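Side-chain contacts in NEQ263 (Nanoarchaeum equitans Kin4-M, PDB 5BN3), which probably binds adenine nucleotides as the B-type subunit of the catalytic core of an archaeal ATP synthase: residues 198-203 and 232-237; 205-210 and 223-228; 40-45 and 239-244; 278-283 and 289-294; 20-25 and 29-34. All coordinates share one frame; numbering follows the deposited sequence.

Contact 1 of 5, residues 198-203 and 232-237; sequences EKIYTP and ADALRE
Helices 198-203 and 232-237 pass with their axes 8.8 Å apart and their directions 131° from parallel, and the backbones come nearest where Lys-199 faces Ala-234. The small methyl of Ala-234 is what permits this approach: its CB is met by the aliphatic root of Lys-199, CB to CB 3.7 Å, and by the CG2 branch of Ile-200 at 3.8 Å. Ile-200 has chi1 67°, which holds CG1 between the backbone N and the carbonyl carbon and turns CG2 across to the other helix. There Ile-200 CG2 also reaches the CD1 methyl of Leu-235, 4.3 Å away, and comes close to the backbone N of that residue. Both helices belong to the nucleotide-binding domain of the ATP synthase alpha/beta family, a P-loop NTPase fold in which helices of this kind flank a largely parallel sheet; helix 196-215 precedes strand 220-226 and helix 228-241 follows it. Beyond the apolar patch, the lysine chain runs out past the alanine, Lys-199 CD 4.0 Å from Ala-234 CB, and bends at its last torsion (chi4 80°). Lys-199 NZ donates to a water at 2.7 Å, which donates to Glu-237 OE1 at 2.9 Å; the water thus bridges Lys-199 NZ and Glu-237 OE1, 5.5 Å apart. The same ammonium group bonds the backbone carbonyls of Ser-194 and Ala-192, which suits a long, flexible lysine with several N-H groups to place. Glu-237 OE2 forms a salt bridge with Arg-351 of a neighbouring V-type ATP synthase alpha chain.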
# COMPACT_ATOMS: atom_id res chain seq x y z
N GLU B 198 -15.40 21.44 -18.98
CA GLU B 198 -16.15 22.55 -18.40
C GLU B 198 -15.77 22.75 -16.94
O GLU B 198 -15.71 23.88 -16.44
CB GLU B 198 -17.66 22.35 -18.53
CG GLU B 198 -18.46 23.51 -17.95
CD GLU B 198 -19.97 23.36 -18.10
OE1 GLU B 198 -20.42 22.45 -18.82
OE2 GLU B 198 -20.69 24.17 -17.48
N LYS B 199 -15.53 21.64 -16.25
CA LYS B 199 -15.17 21.69 -14.83
C LYS B 199 -13.83 22.39 -14.60
O LYS B 199 -13.71 23.21 -13.70
CB LYS B 199 -15.15 20.28 -14.23
CG LYS B 199 -16.53 19.65 -14.05
CD LYS B 199 -16.46 18.42 -13.15
CE LYS B 199 -17.82 17.75 -12.99
NZ LYS B 199 -18.18 16.90 -14.15
N ILE B 200 -12.82 22.06 -15.40
CA ILE B 200 -11.50 22.65 -15.20
C ILE B 200 -11.41 24.08 -15.73
O ILE B 200 -10.51 24.83 -15.35
CB ILE B 200 -10.35 21.79 -15.77
CG1 ILE B 200 -10.41 21.73 -17.29
CG2 ILE B 200 -10.36 20.39 -15.15
CD1 ILE B 200 -9.07 21.42 -17.93
N TYR B 201 -12.33 24.45 -16.62
CA TYR B 201 -12.39 25.82 -17.13
C TYR B 201 -13.11 26.76 -16.16
O TYR B 201 -12.91 27.97 -16.20
CB TYR B 201 -13.05 25.87 -18.51
CG TYR B 201 -12.11 25.57 -19.65
CD1 TYR B 201 -10.83 25.07 -19.42
CD2 TYR B 201 -12.48 25.80 -20.97
CE1 TYR B 201 -9.97 24.80 -20.46
CE2 TYR B 201 -11.62 25.54 -22.02
CZ TYR B 201 -10.37 25.04 -21.76
OH TYR B 201 -9.51 24.78 -22.80
N THR B 202 -13.96 26.20 -15.31
CA THR B 202 -14.74 27.00 -14.36
C THR B 202 -13.89 27.95 -13.50
O THR B 202 -14.16 29.15 -13.47
CB THR B 202 -15.64 26.12 -13.45
OG1 THR B 202 -16.51 25.33 -14.27
CG2 THR B 202 -16.46 26.97 -12.51
N PRO B 203 -12.85 27.44 -12.81
CA PRO B 203 -12.07 28.39 -12.02
C PRO B 203 -11.24 29.32 -12.90
O PRO B 203 -10.89 30.41 -12.45
CB PRO B 203 -11.16 27.49 -11.19
CG PRO B 203 -11.00 26.26 -12.02
CD PRO B 203 -12.33 26.06 -12.67
N ALA B 232 -9.85 18.39 -9.13
CA ALA B 232 -8.79 17.41 -9.31
C ALA B 232 -9.31 16.16 -10.03
O ALA B 232 -8.59 15.57 -10.84
CB ALA B 232 -8.18 17.04 -7.98
N ASP B 233 -10.54 15.77 -9.72
CA ASP B 233 -11.16 14.60 -10.33
C ASP B 233 -11.33 14.80 -11.84
O ASP B 233 -11.08 13.89 -12.63
CB ASP B 233 -12.51 14.31 -9.68
CG ASP B 233 -13.19 13.09 -10.26
OD1 ASP B 233 -13.84 13.21 -11.32
OD2 ASP B 233 -13.09 12.00 -9.65
N ALA B 234 -11.75 15.99 -12.22
CA ALA B 234 -11.92 16.33 -13.63
C ALA B 234 -10.57 16.35 -14.35
O ALA B 234 -10.47 15.90 -15.49
CB ALA B 234 -12.63 17.66 -13.77
N LEU B 235 -9.55 16.88 -13.68
CA LEU B 235 -8.21 16.92 -14.25
C LEU B 235 -7.67 15.52 -14.48
O LEU B 235 -7.01 15.25 -15.49
CB LEU B 235 -7.26 17.71 -13.34
CG LEU B 235 -5.95 18.17 -13.99
CD1 LEU B 235 -6.23 19.27 -15.00
CD2 LEU B 235 -4.94 18.64 -12.96
N ARG B 236 -7.96 14.62 -13.55
CA ARG B 236 -7.55 13.22 -13.67
C ARG B 236 -8.28 12.54 -14.81
O ARG B 236 -7.72 11.69 -15.51
CB ARG B 236 -7.81 12.48 -12.36
CG ARG B 236 -7.52 10.99 -12.41
CD ARG B 236 -7.66 10.36 -11.03
NE ARG B 236 -9.01 10.51 -10.49
CZ ARG B 236 -9.37 10.14 -9.27
NH1 ARG B 236 -8.48 9.61 -8.44
NH2 ARG B 236 -10.61 10.32 -8.86
N GLU B 237 -9.54 12.90 -15.00
CA GLU B 237 -10.34 12.33 -16.07
C GLU B 237 -9.73 12.67 -17.43
O GLU B 237 -9.59 11.80 -18.29
CB GLU B 237 -11.78 12.85 -15.98
CG GLU B 237 -12.71 12.21 -16.98
CD GLU B 237 -14.16 12.55 -16.73
OE1 GLU B 237 -14.47 13.18 -15.69
OE2 GLU B 237 -15.00 12.18 -17.57
O HOH W 1 -16.32 15.31 -15.19

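Contact 2 of 5, residues 205-210 and 223-228; sequences VALTLA and VLMLDM
Leu-207 on helix 205-210 rests on Val-223 and Met-225 of strand 223-226, whose direction is nearly opposite to that of the helix at 175°. This is the helix-on-sheet layer of the P-loop NTPase fold: helix 196-215 leads into strand 220-226, and the short segments of the two lie 10.0 Å apart axis to axis. With CG anti to its carbonyl carbon (chi1 -74°), the leucine sends its forked end to the sheet, Leu-207 CD2 lying 4.3 Å from Val-223 CG1 while CD1 serves Met-225. One turn on, Ala-210 points toward the strand, and its CB meets the CG2 methyl of Val-223 at 3.8 Å; a single methyl suits a spot where the CA of Ala-210 is 7.5 Å from the CA of Val-223. Valine fits the strand side, since its two branches divide between two partners, CG1 for the leucine and CG2 for the alanine. Met-225, two residues along on the same side of the strand, supplies length instead of branching. Its flexible thioether chain bends at chi3 (65°) and crosses the leucine side chain at about a right angle, bringing the terminal Met-225 CE to 4.0 Å from Leu-207 CD1 and 4.1 Å from Leu-207 CG.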
# COMPACT_ATOMS: atom_id res chain seq x y z
N VAL B 205 -12.10 30.75 -15.95
CA VAL B 205 -12.89 31.88 -16.43
C VAL B 205 -13.23 32.82 -15.28
O VAL B 205 -13.26 34.04 -15.45
CB VAL B 205 -14.18 31.44 -17.20
CG1 VAL B 205 -13.85 30.42 -18.27
CG2 VAL B 205 -15.22 30.87 -16.25
N ALA B 206 -13.45 32.26 -14.09
CA ALA B 206 -13.76 33.05 -12.91
C ALA B 206 -12.57 33.92 -12.49
O ALA B 206 -12.74 35.08 -12.11
CB ALA B 206 -14.18 32.14 -11.76
N LEU B 207 -11.38 33.34 -12.54
CA LEU B 207 -10.16 34.07 -12.19
C LEU B 207 -9.71 35.03 -13.29
O LEU B 207 -9.07 36.05 -13.00
CB LEU B 207 -9.04 33.09 -11.83
CG LEU B 207 -9.20 32.43 -10.46
CD1 LEU B 207 -8.21 31.29 -10.30
CD2 LEU B 207 -9.01 33.45 -9.37
N THR B 208 -10.03 34.72 -14.54
CA THR B 208 -9.76 35.65 -15.64
C THR B 208 -10.58 36.92 -15.43
O THR B 208 -10.08 38.03 -15.61
CB THR B 208 -10.09 35.02 -17.01
OG1 THR B 208 -9.22 33.92 -17.25
CG2 THR B 208 -9.92 36.05 -18.12
N LEU B 209 -11.84 36.75 -15.04
CA LEU B 209 -12.69 37.90 -14.71
C LEU B 209 -12.16 38.62 -13.48
O LEU B 209 -12.14 39.85 -13.43
CB LEU B 209 -14.13 37.45 -14.46
CG LEU B 209 -15.07 38.57 -13.98
CD1 LEU B 209 -15.23 39.63 -15.05
CD2 LEU B 209 -16.42 38.03 -13.55
N ALA B 210 -11.71 37.85 -12.49
CA ALA B 210 -11.21 38.43 -11.25
C ALA B 210 -9.98 39.30 -11.48
O ALA B 210 -9.85 40.37 -10.89
CB ALA B 210 -10.90 37.33 -10.25
N VAL B 223 -12.84 35.90 -4.23
CA VAL B 223 -13.16 34.71 -5.02
C VAL B 223 -13.34 33.49 -4.13
O VAL B 223 -12.45 33.13 -3.36
CB VAL B 223 -12.08 34.42 -6.09
CG1 VAL B 223 -12.50 33.23 -6.94
CG2 VAL B 223 -11.86 35.63 -6.97
N LEU B 224 -14.52 32.87 -4.23
CA LEU B 224 -14.80 31.62 -3.53
C LEU B 224 -14.90 30.49 -4.55
O LEU B 224 -15.58 30.64 -5.57
CB LEU B 224 -16.12 31.73 -2.76
CG LEU B 224 -16.31 32.93 -1.82
CD1 LEU B 224 -17.73 32.95 -1.27
CD2 LEU B 224 -15.31 32.87 -0.69
N MET B 225 -14.22 29.38 -4.30
CA MET B 225 -14.37 28.22 -5.18
C MET B 225 -14.47 26.89 -4.43
O MET B 225 -13.80 26.67 -3.42
CB MET B 225 -13.30 28.18 -6.29
CG MET B 225 -11.86 28.15 -5.82
SD MET B 225 -10.72 28.01 -7.22
CE MET B 225 -11.01 29.57 -8.06
N LEU B 226 -15.31 26.01 -4.97
CA LEU B 226 -15.70 24.76 -4.33
C LEU B 226 -16.22 23.88 -5.45
O LEU B 226 -16.99 24.36 -6.28
CB LEU B 226 -16.83 25.06 -3.34
CG LEU B 226 -17.65 23.93 -2.69
CD1 LEU B 226 -16.81 23.19 -1.67
CD2 LEU B 226 -18.91 24.49 -2.05
N ASP B 227 -15.83 22.60 -5.50
CA ASP B 227 -14.96 21.93 -4.54
C ASP B 227 -13.69 21.55 -5.28
O ASP B 227 -13.76 20.99 -6.38
CB ASP B 227 -15.68 20.67 -4.04
CG ASP B 227 -14.94 19.94 -2.93
OD1 ASP B 227 -13.69 19.84 -2.97
OD2 ASP B 227 -15.61 19.43 -2.01
N MET B 228 -12.53 21.84 -4.70
CA MET B 228 -11.26 21.56 -5.39
C MET B 228 -11.02 20.07 -5.58
O MET B 228 -10.25 19.67 -6.46
CB MET B 228 -10.07 22.21 -4.66
CG MET B 228 -10.13 23.73 -4.57
SD MET B 228 -10.68 24.57 -6.07
CE MET B 228 -9.39 24.10 -7.24

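Contact 3 of 5, residues 40-45 and 239-244; sequences LALLFD and STLRKE
Leu-42 and Leu-241 meet methyl to methyl, CD2 of the first 3.6 Å from CD1 of the second, their side chains crossing obliquely. Each has CG anti to its own carbonyl carbon (chi1 -77° in both), and each sends its branched end out from its backbone toward the other. Leu-40, two residues earlier on the same side of strand 40-43, approaches differently: its CD1 lies 4.3 Å from the carbonyl O of Leu-241, alongside the end of the helix. The strand belongs to the small N-terminal beta domain and the helix to the nucleotide-binding domain, so leucines stitch two domains together where helix 228-241 ends. Just past that end, Arg-242 turns to Glu-244. Arg-242 NE and NH2 both grip Glu-244 OE1 side-on, at 2.7 Å each, with the carboxylate at the edge of the guanidinium plane, and Ser-239 OG donates to Glu-244 OE2 at 2.8 Å from above the carboxylate plane. Arg-242 NH1 also bonds the carbonyl O of Ile-32, adding a polar link to the beta domain. The leucine contact is apolar packing, driven by burial of methyl groups and dependent on their fit, whereas the nearby charge pairing would probably steady the turn that follows the helix.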
# COMPACT_ATOMS: atom_id res chain seq x y z
N LEU B 40 -6.69 14.79 -30.46
CA LEU B 40 -7.74 14.35 -29.55
C LEU B 40 -8.44 15.59 -29.03
O LEU B 40 -7.78 16.58 -28.69
CB LEU B 40 -7.15 13.54 -28.38
CG LEU B 40 -6.41 12.24 -28.70
CD1 LEU B 40 -6.03 11.49 -27.42
CD2 LEU B 40 -7.24 11.35 -29.60
N ALA B 41 -9.77 15.56 -28.97
CA ALA B 41 -10.52 16.72 -28.49
C ALA B 41 -11.57 16.35 -27.46
O ALA B 41 -12.12 15.25 -27.47
CB ALA B 41 -11.14 17.46 -29.66
N LEU B 42 -11.86 17.30 -26.56
CA LEU B 42 -12.88 17.11 -25.54
C LEU B 42 -14.11 17.96 -25.84
O LEU B 42 -14.02 19.18 -25.94
CB LEU B 42 -12.34 17.47 -24.16
CG LEU B 42 -11.42 16.45 -23.49
CD1 LEU B 42 -11.04 16.90 -22.10
CD2 LEU B 42 -12.11 15.11 -23.44
N LEU B 43 -15.26 17.30 -25.96
CA LEU B 43 -16.51 17.98 -26.24
C LEU B 43 -16.95 18.86 -25.07
O LEU B 43 -16.74 18.52 -23.91
CB LEU B 43 -17.60 16.96 -26.57
CG LEU B 43 -17.32 16.07 -27.78
CD1 LEU B 43 -18.32 14.94 -27.87
CD2 LEU B 43 -17.35 16.90 -29.05
N PHE B 44 -17.53 20.01 -25.40
CA PHE B 44 -18.07 20.92 -24.39
C PHE B 44 -19.25 20.28 -23.68
O PHE B 44 -19.42 20.43 -22.47
CB PHE B 44 -18.52 22.23 -25.04
CG PHE B 44 -17.41 23.24 -25.21
CD1 PHE B 44 -16.15 22.85 -25.60
CD2 PHE B 44 -17.65 24.59 -24.99
CE1 PHE B 44 -15.14 23.77 -25.77
CE2 PHE B 44 -16.65 25.52 -25.15
CZ PHE B 44 -15.39 25.11 -25.54
N ASP B 45 -20.07 19.54 -24.43
CA ASP B 45 -21.26 18.91 -23.87
C ASP B 45 -21.68 17.67 -24.66
O ASP B 45 -20.98 17.24 -25.57
CB ASP B 45 -22.41 19.90 -23.80
CG ASP B 45 -22.56 20.72 -25.07
OD1 ASP B 45 -22.09 20.27 -26.13
OD2 ASP B 45 -23.14 21.82 -25.00
N SER B 239 -6.55 13.74 -17.89
CA SER B 239 -5.21 13.16 -17.90
C SER B 239 -5.23 11.69 -18.33
O SER B 239 -4.30 11.22 -18.96
CB SER B 239 -4.56 13.28 -16.53
OG SER B 239 -3.32 12.59 -16.49
N THR B 240 -6.30 10.98 -17.96
CA THR B 240 -6.45 9.56 -18.27
C THR B 240 -6.94 9.35 -19.71
O THR B 240 -6.63 8.33 -20.33
CB THR B 240 -7.41 8.88 -17.27
OG1 THR B 240 -6.96 9.13 -15.93
CG2 THR B 240 -7.45 7.39 -17.49
N LEU B 241 -7.69 10.31 -20.23
CA LEU B 241 -8.15 10.26 -21.62
C LEU B 241 -6.98 10.44 -22.58
O LEU B 241 -6.84 9.70 -23.55
CB LEU B 241 -9.23 11.32 -21.87
CG LEU B 241 -10.61 10.97 -21.31
CD1 LEU B 241 -11.57 12.13 -21.51
CD2 LEU B 241 -11.15 9.71 -21.98
N ARG B 242 -6.16 11.45 -22.31
CA ARG B 242 -4.80 11.48 -22.83
C ARG B 242 -4.19 10.22 -22.22
O ARG B 242 -4.51 9.88 -21.09
CB ARG B 242 -4.09 12.72 -22.29
CG ARG B 242 -3.45 13.60 -23.35
CD ARG B 242 -3.75 15.07 -23.10
NE ARG B 242 -3.39 15.51 -21.75
CZ ARG B 242 -3.53 16.75 -21.30
NH1 ARG B 242 -4.01 17.70 -22.09
NH2 ARG B 242 -3.17 17.05 -20.06
N LYS B 243 -3.34 9.51 -22.94
CA LYS B 243 -2.82 8.28 -22.37
C LYS B 243 -1.63 8.55 -21.44
O LYS B 243 -0.60 7.87 -21.53
CB LYS B 243 -2.47 7.28 -23.46
CG LYS B 243 -3.64 6.85 -24.34
CD LYS B 243 -4.67 6.05 -23.54
CE LYS B 243 -5.29 4.93 -24.37
NZ LYS B 243 -6.18 4.04 -23.56
N GLU B 244 -1.79 9.52 -20.55
CA GLU B 244 -0.72 9.94 -19.64
C GLU B 244 -0.39 8.88 -18.58
O GLU B 244 -1.26 8.13 -18.14
CB GLU B 244 -1.10 11.25 -18.93
CG GLU B 244 -1.28 12.44 -19.86
CD GLU B 244 -1.45 13.74 -19.10
OE1 GLU B 244 -1.85 14.75 -19.71
OE2 GLU B 244 -1.19 13.74 -17.88

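Contact 4 of 5, residues 278-283 and 289-294; sequences PMLTMP and HVVPDL
Pro-283 lays its ring edge over the imidazole of His-289: CG sits 3.3 Å from the ring centroid and only 2° off the normal, a CH-pi contact over the face. A proline suits the place because its ring C-H groups are held rigidly, and CB and CD flank CG over the same imidazole. The histidine is fixed from within its own segment as well. With CG anti to the backbone N (chi1 -177°), the ring folds back so that His-289 ND1 accepts from Val-291 N at 3.2 Å, a nearly straight bond of 167° tilted from the ring plane, which makes His-289 the N-cap of helix 290-294. An alanine here would remove the ring, and is likely to leave Val-291 N without its capping acceptor and Pro-283 without the face it packs on. Further back, Leu-280 inserts its fork against the helix, CD1 3.7 Å from Pro-292 CB and CD2 4.0 Å from Val-291 CG1. Met-282 adds its CG at 4.0 Å to the same Pro-292 CB. Proline is well suited to this first turn, where its lack of an N-H costs no helical bond. The contact thus closes a short connection in the nucleotide-binding domain, from strand 273-281 into helix 290-296, with Phe-133 of strand 131-134 against Leu-280, Met-282 and Pro-292, and Thr-229 and Ala-232 of helix 228-241 against Val-291.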
# COMPACT_ATOMS: atom_id res chain seq x y z
N PRO B 278 -10.26 28.87 -1.67
CA PRO B 278 -10.60 27.57 -2.26
C PRO B 278 -11.14 26.65 -1.17
O PRO B 278 -10.59 26.64 -0.06
CB PRO B 278 -9.24 27.03 -2.74
CG PRO B 278 -8.27 28.19 -2.63
CD PRO B 278 -8.81 29.05 -1.53
N MET B 279 -12.19 25.91 -1.46
CA MET B 279 -12.76 24.99 -0.48
C MET B 279 -12.64 23.57 -1.00
O MET B 279 -12.85 23.32 -2.19
CB MET B 279 -14.22 25.33 -0.22
CG MET B 279 -14.45 26.66 0.46
SD MET B 279 -16.21 27.07 0.50
CE MET B 279 -16.42 27.80 -1.12
N LEU B 280 -12.29 22.64 -0.12
CA LEU B 280 -12.22 21.24 -0.50
C LEU B 280 -12.67 20.28 0.59
O LEU B 280 -12.57 20.58 1.78
CB LEU B 280 -10.81 20.87 -1.00
CG LEU B 280 -9.60 21.04 -0.08
CD1 LEU B 280 -9.37 19.81 0.77
CD2 LEU B 280 -8.36 21.35 -0.90
N THR B 281 -13.18 19.13 0.16
CA THR B 281 -13.51 18.05 1.07
C THR B 281 -12.29 17.14 1.16
O THR B 281 -11.76 16.72 0.13
CB THR B 281 -14.71 17.24 0.55
OG1 THR B 281 -15.86 18.09 0.46
CG2 THR B 281 -15.02 16.08 1.48
N MET B 282 -11.83 16.87 2.38
CA MET B 282 -10.75 15.91 2.58
C MET B 282 -11.37 14.52 2.54
O MET B 282 -12.04 14.13 3.50
CB MET B 282 -10.07 16.13 3.93
CG MET B 282 -9.48 17.52 4.13
SD MET B 282 -8.64 17.71 5.72
CE MET B 282 -10.05 17.91 6.83
N PRO B 283 -11.15 13.77 1.45
CA PRO B 283 -11.82 12.49 1.16
C PRO B 283 -12.17 11.65 2.41
O PRO B 283 -13.29 11.81 2.91
CB PRO B 283 -10.84 11.78 0.24
CG PRO B 283 -10.26 12.92 -0.57
CD PRO B 283 -10.13 14.08 0.42
N HIS B 289 -4.27 13.18 2.28
CA HIS B 289 -4.71 12.84 0.93
C HIS B 289 -4.10 13.85 -0.03
O HIS B 289 -3.92 15.01 0.32
CB HIS B 289 -6.23 12.86 0.83
CG HIS B 289 -6.76 12.44 -0.50
ND1 HIS B 289 -6.87 13.31 -1.56
CD2 HIS B 289 -7.22 11.24 -0.94
CE1 HIS B 289 -7.38 12.66 -2.61
NE2 HIS B 289 -7.60 11.41 -2.25
N VAL B 290 -3.78 13.40 -1.24
CA VAL B 290 -3.03 14.23 -2.19
C VAL B 290 -3.64 15.62 -2.45
O VAL B 290 -2.91 16.60 -2.59
CB VAL B 290 -2.77 13.48 -3.52
CG1 VAL B 290 -4.08 13.10 -4.17
CG2 VAL B 290 -1.95 14.33 -4.47
N VAL B 291 -4.97 15.71 -2.50
CA VAL B 291 -5.60 17.01 -2.78
C VAL B 291 -5.43 18.04 -1.64
O VAL B 291 -4.94 19.14 -1.89
CB VAL B 291 -7.07 16.87 -3.22
CG1 VAL B 291 -7.71 18.24 -3.40
CG2 VAL B 291 -7.17 16.07 -4.50
N PRO B 292 -5.83 17.70 -0.40
CA PRO B 292 -5.56 18.69 0.65
C PRO B 292 -4.07 18.89 0.92
O PRO B 292 -3.68 19.99 1.30
CB PRO B 292 -6.25 18.10 1.89
CG PRO B 292 -6.40 16.65 1.60
CD PRO B 292 -6.61 16.55 0.12
N ASP B 293 -3.26 17.85 0.73
CA ASP B 293 -1.83 17.97 0.98
C ASP B 293 -1.15 18.93 0.01
O ASP B 293 -0.39 19.81 0.43
CB ASP B 293 -1.15 16.60 0.92
CG ASP B 293 0.33 16.67 1.21
OD1 ASP B 293 0.69 17.00 2.36
OD2 ASP B 293 1.15 16.39 0.30
N LEU B 294 -1.42 18.78 -1.28
CA LEU B 294 -0.86 19.69 -2.28
C LEU B 294 -1.40 21.11 -2.11
O LEU B 294 -0.66 22.08 -2.27
CB LEU B 294 -1.13 19.18 -3.71
CG LEU B 294 -0.42 17.89 -4.14
CD1 LEU B 294 -0.64 17.62 -5.62
CD2 LEU B 294 1.06 17.94 -3.82

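Contact 5 of 5, residues 20-25 and 29-34; sequences EVIDLE and AIVIAA
Ile-22 holds CG1 between its backbone N and carbonyl carbon (chi1 59°), which brings that atom to 3.6 Å from Ala-29 CB; Ile-30, with chi1 -58° and chi2 -63°, folds its CD1 back to 3.6 Å from Val-21 CG2. The two pairs lie on opposite faces of a beta hairpin. Val-21 and Ile-30 form an antiparallel non-hydrogen-bonded pair, while Ile-22 and Ala-29 form a hydrogen-bonded one, tied by Ile-22 N to Ala-29 O and Ala-29 N to Ile-22 O, both 2.9 Å. A third bond joins Val-31 N to Glu-20 O at 2.9 Å. Beta-branched residues suit these extended backbones, and the small Ala-29 fits beside Ile-22 and against Ala-41 of strand 38-43. Val-31 CG2 packs on Glu-20 CB at 4.1 Å, while the carboxylate of Glu-20 forms a salt bridge with Arg-56 and accepts a hydrogen bond from Met-17 N. Strand 28-35 carries a classic beta bulge at Ile-32 and Ala-33 opposite Leu-40. Main-chain bonds therefore set the register of this hairpin in the N-terminal domain, and apolar side chains pack both its faces.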
# COMPACT_ATOMS: atom_id res chain seq x y z
N GLU B 20 -6.51 24.27 -29.06
CA GLU B 20 -7.34 24.89 -30.09
C GLU B 20 -8.83 24.61 -29.92
O GLU B 20 -9.23 23.47 -29.64
CB GLU B 20 -6.87 24.41 -31.47
CG GLU B 20 -7.64 24.92 -32.66
CD GLU B 20 -7.12 24.35 -33.97
OE1 GLU B 20 -7.38 24.95 -35.03
OE2 GLU B 20 -6.45 23.29 -33.94
N VAL B 21 -9.65 25.64 -30.08
CA VAL B 21 -11.10 25.49 -30.04
C VAL B 21 -11.63 25.15 -31.43
O VAL B 21 -11.33 25.85 -32.40
CB VAL B 21 -11.79 26.79 -29.57
CG1 VAL B 21 -13.29 26.59 -29.49
CG2 VAL B 21 -11.24 27.21 -28.23
N ILE B 22 -12.41 24.08 -31.52
CA ILE B 22 -13.00 23.68 -32.80
C ILE B 22 -14.53 23.65 -32.72
O ILE B 22 -15.10 23.14 -31.76
CB ILE B 22 -12.44 22.34 -33.30
CG1 ILE B 22 -12.70 21.22 -32.30
CG2 ILE B 22 -10.95 22.45 -33.59
CD1 ILE B 22 -12.05 19.89 -32.68
N ASP B 23 -15.17 24.21 -33.74
CA ASP B 23 -16.63 24.22 -33.81
C ASP B 23 -17.15 22.98 -34.52
O ASP B 23 -16.69 22.62 -35.60
CB ASP B 23 -17.13 25.47 -34.55
CG ASP B 23 -17.25 26.68 -33.63
OD1 ASP B 23 -18.25 26.77 -32.89
OD2 ASP B 23 -16.35 27.55 -33.68
N LEU B 24 -18.11 22.31 -33.88
CA LEU B 24 -18.87 21.26 -34.54
C LEU B 24 -20.25 21.82 -34.82
O LEU B 24 -20.51 22.99 -34.56
CB LEU B 24 -18.95 20.01 -33.66
CG LEU B 24 -17.59 19.38 -33.35
CD1 LEU B 24 -17.72 18.24 -32.37
CD2 LEU B 24 -16.94 18.90 -34.63
N GLU B 25 -21.14 20.99 -35.37
CA GLU B 25 -22.50 21.42 -35.65
C GLU B 25 -23.20 22.02 -34.43
O GLU B 25 -23.48 23.22 -34.39
CB GLU B 25 -23.34 20.26 -36.19
CG GLU B 25 -23.25 20.06 -37.69
CD GLU B 25 -24.42 19.26 -38.23
OE1 GLU B 25 -25.31 19.86 -38.86
OE2 GLU B 25 -24.44 18.03 -38.02
N ALA B 29 -15.32 21.90 -29.12
CA ALA B 29 -14.36 20.99 -28.50
C ALA B 29 -13.01 21.67 -28.30
O ALA B 29 -12.70 22.66 -28.98
CB ALA B 29 -14.19 19.73 -29.34
N ILE B 30 -12.22 21.15 -27.37
CA ILE B 30 -10.87 21.65 -27.14
C ILE B 30 -9.87 20.56 -27.50
O ILE B 30 -9.97 19.44 -27.01
CB ILE B 30 -10.65 22.03 -25.66
CG1 ILE B 30 -11.67 23.09 -25.21
CG2 ILE B 30 -9.23 22.52 -25.44
CD1 ILE B 30 -11.55 24.41 -25.95
N VAL B 31 -8.91 20.89 -28.36
CA VAL B 31 -7.84 19.95 -28.70
C VAL B 31 -6.90 19.79 -27.51
O VAL B 31 -6.29 20.76 -27.07
CB VAL B 31 -7.05 20.42 -29.94
CG1 VAL B 31 -5.89 19.48 -30.21
CG2 VAL B 31 -7.96 20.51 -31.15
N ILE B 32 -6.80 18.57 -26.99
CA ILE B 32 -5.99 18.31 -25.81
C ILE B 32 -4.71 17.54 -26.12
O ILE B 32 -3.84 17.39 -25.26
CB ILE B 32 -6.79 17.56 -24.72
CG1 ILE B 32 -7.32 16.23 -25.27
CG2 ILE B 32 -7.94 18.41 -24.21
CD1 ILE B 32 -8.00 15.36 -24.23
N ALA B 33 -4.60 17.04 -27.35
CA ALA B 33 -3.40 16.32 -27.77
C ALA B 33 -3.16 16.48 -29.27
O ALA B 33 -4.11 16.58 -30.05
CB ALA B 33 -3.50 14.85 -27.41
N ALA B 34 -1.89 16.50 -29.66
CA ALA B 34 -1.53 16.70 -31.07
C ALA B 34 -0.21 16.03 -31.46
O ALA B 34 0.85 16.39 -30.95
CB ALA B 34 -1.47 18.19 -31.39

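Overall arrangement
Contacts 1, 2 and 4 lie in the nucleotide-binding domain. Contacts 1 and 2 share helix 196-215, their centres 12 Å apart, and Pro-203 CB touches Met-225 CE at 3.8 Å. Contacts 2 and 4 meet through neighbouring strands, where Asp-227 OD2 lies 2.8 Å from Thr-281 OG1. Contact 3, centred 11 Å from contact 1, carries helix 228-241 to the N-terminal domain, whose sheet it shares with contact 5, centred about 10 Å away. Tyr-201 of contact 1 touches Ile-30 of contact 5. Contact 4 lies toward the nucleotide: the Pro-292 side chain is about 14 Å from a bound ADP and about 12 Å from that of Arg-326, which binds ADP in this protein, though not in this chain.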